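Soluble secreted antigen MPT53 (Mycobacterium tuberculosis, PDB 1LU4) probably oxidises reduced, unfolded secreted proteins to introduce disulfide bonds, acting as a secreted oxidoreductase of the thioredoxin family. Local coordinates at residues N40-S45 / P101-Y106; A65-M70 / N83-D88. One frame throughout, in Å; residues are numbered along the deposited sequence.

Contact 1 (40-45 with 101-106) and contact 2 (65-70 with 83-88) join helices to different strands of the mixed sheet of a thioredoxin-like fold. Their centres lie 16 Å apart and their nearest atoms about 8 Å apart, so they do not touch; helices 37-52 and 67-77 pack together, A43 resting on F73. In sequence, contact 2 falls wholly between the two segments of contact 1. The centre of contact 1 is about 6 Å from the centre of the chain, and P101 adjoins the predicted redox pair C36 and C39, which are not disulfide-bonded here. The centre of contact 2 lies about 13 Å from that of the chain, though A65 touches P34 just ahead of the cysteines.

Contact 1: residues N40-S45 / P101-Y106; sequences NAEAPS and PAFVFY
The helix carrying E42 passes the start of strand 102-106 at some distance, with 8.4 Å between the CA atoms of E42 and P101, and one long side chain spans the gap. Glutamate suits this place because it is long enough to bridge that distance and ends in two acceptor oxygens; its chain, extended beyond CG (chi2 -178°), delivers them to P101 and F103. There OE1 of E42 lies 3.2 Å from CB of P101 and 3.3 Å from CE1 of F103. The carboxylate carbon CD also rests on the proline, 3.6 Å from its CG. P101, preceded by a cis peptide bond, is the cis-proline that in the thioredoxin fold faces the CxxC helix start; its ring lies against the acid with carbon atoms alone. F103 comes from the opposite direction; OE2 of E42 lies at the edge of its ring, in the ring plane, 3.7 Å from CE1, while the carboxylate is turned 47° from that plane. No hydrogen bond links the two segments. Both oxygens of the buried acid are satisfied nearby: OE1 accepts from NE1 of W30 and OE2 from the backbone N of M122, which together fix the rotation of the carboxylate. The flat hydrophobic ring of F103 also meets the ring of W30 on strand 27-32 and L127 on helix 124-133. Just past E42 the helix is kinked at P44, which has no backbone N-H.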
# COMPACT_ATOMS: atom_id res chain seq x y z
N ASN A 40 5.17 3.89 -10.43
CA ASN A 40 6.61 3.80 -10.58
C ASN A 40 7.28 5.05 -10.04
O ASN A 40 8.33 4.96 -9.40
CB ASN A 40 7.02 3.63 -12.06
CG ASN A 40 6.88 2.19 -12.48
OD1 ASN A 40 5.75 1.70 -12.84
ND2 ASN A 40 7.97 1.50 -12.47
N ALA A 41 6.70 6.25 -10.26
CA ALA A 41 7.26 7.50 -9.72
C ALA A 41 7.18 7.53 -8.23
O ALA A 41 8.09 8.06 -7.57
CB ALA A 41 6.55 8.67 -10.35
N GLU A 42 6.14 7.04 -7.62
CA GLU A 42 5.98 7.02 -6.17
C GLU A 42 6.80 5.96 -5.47
O GLU A 42 7.16 6.16 -4.29
CB GLU A 42 4.51 6.76 -5.81
CG GLU A 42 3.63 7.96 -6.14
CD GLU A 42 2.19 7.75 -5.77
OE1 GLU A 42 1.80 6.65 -5.39
OE2 GLU A 42 1.44 8.78 -5.85
N ALA A 43 7.13 4.85 -6.11
CA ALA A 43 7.72 3.71 -5.45
C ALA A 43 9.02 4.07 -4.70
O ALA A 43 9.16 3.60 -3.56
CB ALA A 43 8.00 2.59 -6.41
N PRO A 44 9.95 4.86 -5.23
CA PRO A 44 11.15 5.19 -4.43
C PRO A 44 10.81 5.91 -3.13
O PRO A 44 11.44 5.74 -2.10
CB PRO A 44 11.96 6.10 -5.37
CG PRO A 44 11.50 5.74 -6.76
CD PRO A 44 10.04 5.39 -6.60
N SER A 45 9.75 6.77 -3.19
CA SER A 45 9.30 7.47 -2.00
C SER A 45 8.70 6.53 -1.00
O SER A 45 8.93 6.67 0.21
CB SER A 45 8.27 8.54 -2.40
OG SER A 45 8.97 9.50 -3.21
N PRO A 101 -2.33 5.04 -8.47
CA PRO A 101 -2.06 4.65 -7.08
C PRO A 101 -3.06 5.28 -6.12
O PRO A 101 -3.65 6.34 -6.33
CB PRO A 101 -0.68 5.28 -6.86
CG PRO A 101 -0.53 6.44 -7.81
CD PRO A 101 -1.49 6.19 -8.94
N ALA A 102 -3.26 4.59 -4.99
CA ALA A 102 -4.13 5.13 -3.94
C ALA A 102 -3.49 4.81 -2.61
O ALA A 102 -2.89 3.77 -2.45
CB ALA A 102 -5.53 4.55 -3.96
N PHE A 103 -3.63 5.72 -1.65
CA PHE A 103 -3.16 5.56 -0.29
C PHE A 103 -4.32 5.60 0.70
O PHE A 103 -5.20 6.45 0.54
CB PHE A 103 -2.22 6.69 0.09
CG PHE A 103 -0.92 6.79 -0.66
CD1 PHE A 103 -0.90 7.43 -1.91
CD2 PHE A 103 0.23 6.29 -0.10
CE1 PHE A 103 0.30 7.57 -2.57
CE2 PHE A 103 1.45 6.43 -0.77
CZ PHE A 103 1.44 7.06 -1.98
N VAL A 104 -4.23 4.76 1.72
CA VAL A 104 -5.06 4.90 2.91
C VAL A 104 -4.12 5.04 4.08
O VAL A 104 -3.34 4.15 4.36
CB VAL A 104 -6.04 3.74 3.09
CG1 VAL A 104 -6.92 3.98 4.29
CG2 VAL A 104 -6.93 3.46 1.83
N PHE A 105 -4.26 6.17 4.80
CA PHE A 105 -3.41 6.50 5.94
C PHE A 105 -4.20 6.24 7.21
O PHE A 105 -5.16 7.00 7.49
CB PHE A 105 -3.01 7.97 5.83
CG PHE A 105 -2.07 8.26 4.69
CD1 PHE A 105 -0.72 8.01 4.78
CD2 PHE A 105 -2.60 8.77 3.49
CE1 PHE A 105 0.12 8.24 3.74
CE2 PHE A 105 -1.76 9.03 2.42
CZ PHE A 105 -0.41 8.76 2.56
N TYR A 106 -3.86 5.21 7.97
CA TYR A 106 -4.59 4.85 9.19
C TYR A 106 -3.84 5.28 10.44
O TYR A 106 -2.65 5.04 10.61
CB TYR A 106 -4.65 3.36 9.30
CG TYR A 106 -5.77 2.65 8.54
CD1 TYR A 106 -7.05 2.72 9.02
CD2 TYR A 106 -5.51 1.97 7.38
CE1 TYR A 106 -8.07 2.09 8.36
CE2 TYR A 106 -6.55 1.30 6.71
CZ TYR A 106 -7.82 1.38 7.20
OH TYR A 106 -8.83 0.73 6.53

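Contact 2: residues A65-M70 / N83-D88; sequences ADVGAM and NLNDAD
V67 and M70, at the start of helix 67-77, close over N85 on strand 82-85, within the beta-alpha-beta unit formed with strand 57-62. The tight part is the grip of these two side chains on the amide, each crossing it at about a right angle. N85 reaches them with CG anti to its own backbone N (chi1 175°). Branched V67 sets a methyl, CG2, very close to ND2 of N85. On the other part of the amide, OD1 of N85 lies 3.5 Å from CE and 3.6 Å from SD of M70. The extended, flexible thioether suits a buried place, and M70 also touches A62 of strand 57-62, the first strand of the unit.

The looser side is watery, and asparagine suits the border because its packed amide still offers water an oxygen. One water lies 2.7 Å from OD1 of N85 and 2.8 Å from O of A65, placed to bridge them, although other acceptors compete for its protons. A second probably donates to O of A87, again with competing acceptors, and accepts only weakly from N of A65. At the exposed helix start, D66 is the N-cap: its short side chain turns back (chi1 55°), and A69 N donates to D66 OD1 over 2.9 Å, approaching from 45° above the carboxylate plane.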
# COMPACT_ATOMS: atom_id res chain seq x y z
N ALA A 65 -1.89 -7.62 -12.62
CA ALA A 65 -0.58 -7.97 -13.19
C ALA A 65 -0.22 -9.37 -12.76
O ALA A 65 -0.73 -9.86 -11.73
CB ALA A 65 0.52 -6.98 -12.77
N ASP A 66 0.71 -10.00 -13.49
CA ASP A 66 1.19 -11.29 -13.02
C ASP A 66 2.16 -11.11 -11.86
O ASP A 66 2.76 -10.05 -11.63
CB ASP A 66 1.88 -12.07 -14.14
CG ASP A 66 2.98 -11.24 -14.74
OD1 ASP A 66 4.13 -11.34 -14.32
OD2 ASP A 66 2.70 -10.40 -15.62
N VAL A 67 2.30 -12.20 -11.09
CA VAL A 67 3.07 -12.08 -9.85
C VAL A 67 4.52 -11.77 -10.14
O VAL A 67 5.15 -11.00 -9.40
CB VAL A 67 2.93 -13.35 -9.01
CG1 VAL A 67 3.65 -13.15 -7.65
CG2 VAL A 67 1.52 -13.74 -8.72
N GLY A 68 5.11 -12.31 -11.19
CA GLY A 68 6.48 -11.98 -11.50
C GLY A 68 6.69 -10.50 -11.75
O GLY A 68 7.73 -9.93 -11.37
N ALA A 69 5.72 -9.85 -12.43
CA ALA A 69 5.82 -8.41 -12.71
C ALA A 69 5.70 -7.64 -11.41
O ALA A 69 6.39 -6.61 -11.20
CB ALA A 69 4.74 -7.99 -13.72
N MET A 70 4.83 -8.10 -10.54
CA MET A 70 4.72 -7.47 -9.20
C MET A 70 6.02 -7.57 -8.47
O MET A 70 6.52 -6.61 -7.87
CB MET A 70 3.58 -8.10 -8.40
CG MET A 70 2.20 -7.89 -9.00
SD MET A 70 1.00 -8.88 -8.07
CE MET A 70 -0.53 -8.34 -8.80
N ASN A 83 3.82 -6.82 0.58
CA ASN A 83 3.03 -6.53 -0.63
C ASN A 83 2.17 -7.72 -0.93
O ASN A 83 2.59 -8.87 -0.92
CB ASN A 83 3.95 -6.19 -1.82
CG ASN A 83 4.50 -4.80 -1.67
OD1 ASN A 83 3.86 -3.81 -2.02
ND2 ASN A 83 5.68 -4.75 -1.09
N LEU A 84 0.89 -7.44 -1.19
CA LEU A 84 -0.14 -8.45 -1.35
C LEU A 84 -0.46 -8.64 -2.84
O LEU A 84 -0.58 -7.67 -3.58
CB LEU A 84 -1.45 -8.04 -0.63
CG LEU A 84 -1.20 -7.80 0.89
CD1 LEU A 84 -2.51 -7.43 1.57
CD2 LEU A 84 -0.58 -9.00 1.59
N ASN A 85 -0.58 -9.90 -3.23
CA ASN A 85 -1.01 -10.21 -4.59
C ASN A 85 -2.54 -10.30 -4.57
O ASN A 85 -3.08 -11.38 -4.26
CB ASN A 85 -0.39 -11.56 -5.00
CG ASN A 85 -0.89 -12.00 -6.37
OD1 ASN A 85 -1.52 -11.27 -7.09
ND2 ASN A 85 -0.62 -13.25 -6.68
N ASP A 86 -3.22 -9.20 -4.81
CA ASP A 86 -4.68 -9.19 -4.75
C ASP A 86 -5.18 -9.56 -6.13
O ASP A 86 -5.72 -8.74 -6.88
CB ASP A 86 -5.17 -7.80 -4.35
CG ASP A 86 -6.68 -7.73 -4.14
OD1 ASP A 86 -7.29 -8.71 -3.75
OD2 ASP A 86 -7.25 -6.65 -4.35
N ALA A 87 -4.99 -10.83 -6.47
CA ALA A 87 -5.05 -11.25 -7.85
C ALA A 87 -6.42 -10.98 -8.44
O ALA A 87 -6.54 -10.70 -9.63
CB ALA A 87 -4.72 -12.75 -7.94
N ASP A 88 -7.50 -11.17 -7.65
CA ASP A 88 -8.82 -10.98 -8.23
C ASP A 88 -9.44 -9.66 -7.81
O ASP A 88 -10.63 -9.39 -8.06
CB ASP A 88 -9.74 -12.15 -7.85
CG ASP A 88 -9.24 -13.46 -8.44
OD1 ASP A 88 -8.59 -13.51 -9.49
OD2 ASP A 88 -9.51 -14.48 -7.78
O HOH W 1 -1.90 -11.51 -9.75
O HOH W 2 -4.08 -9.64 -10.97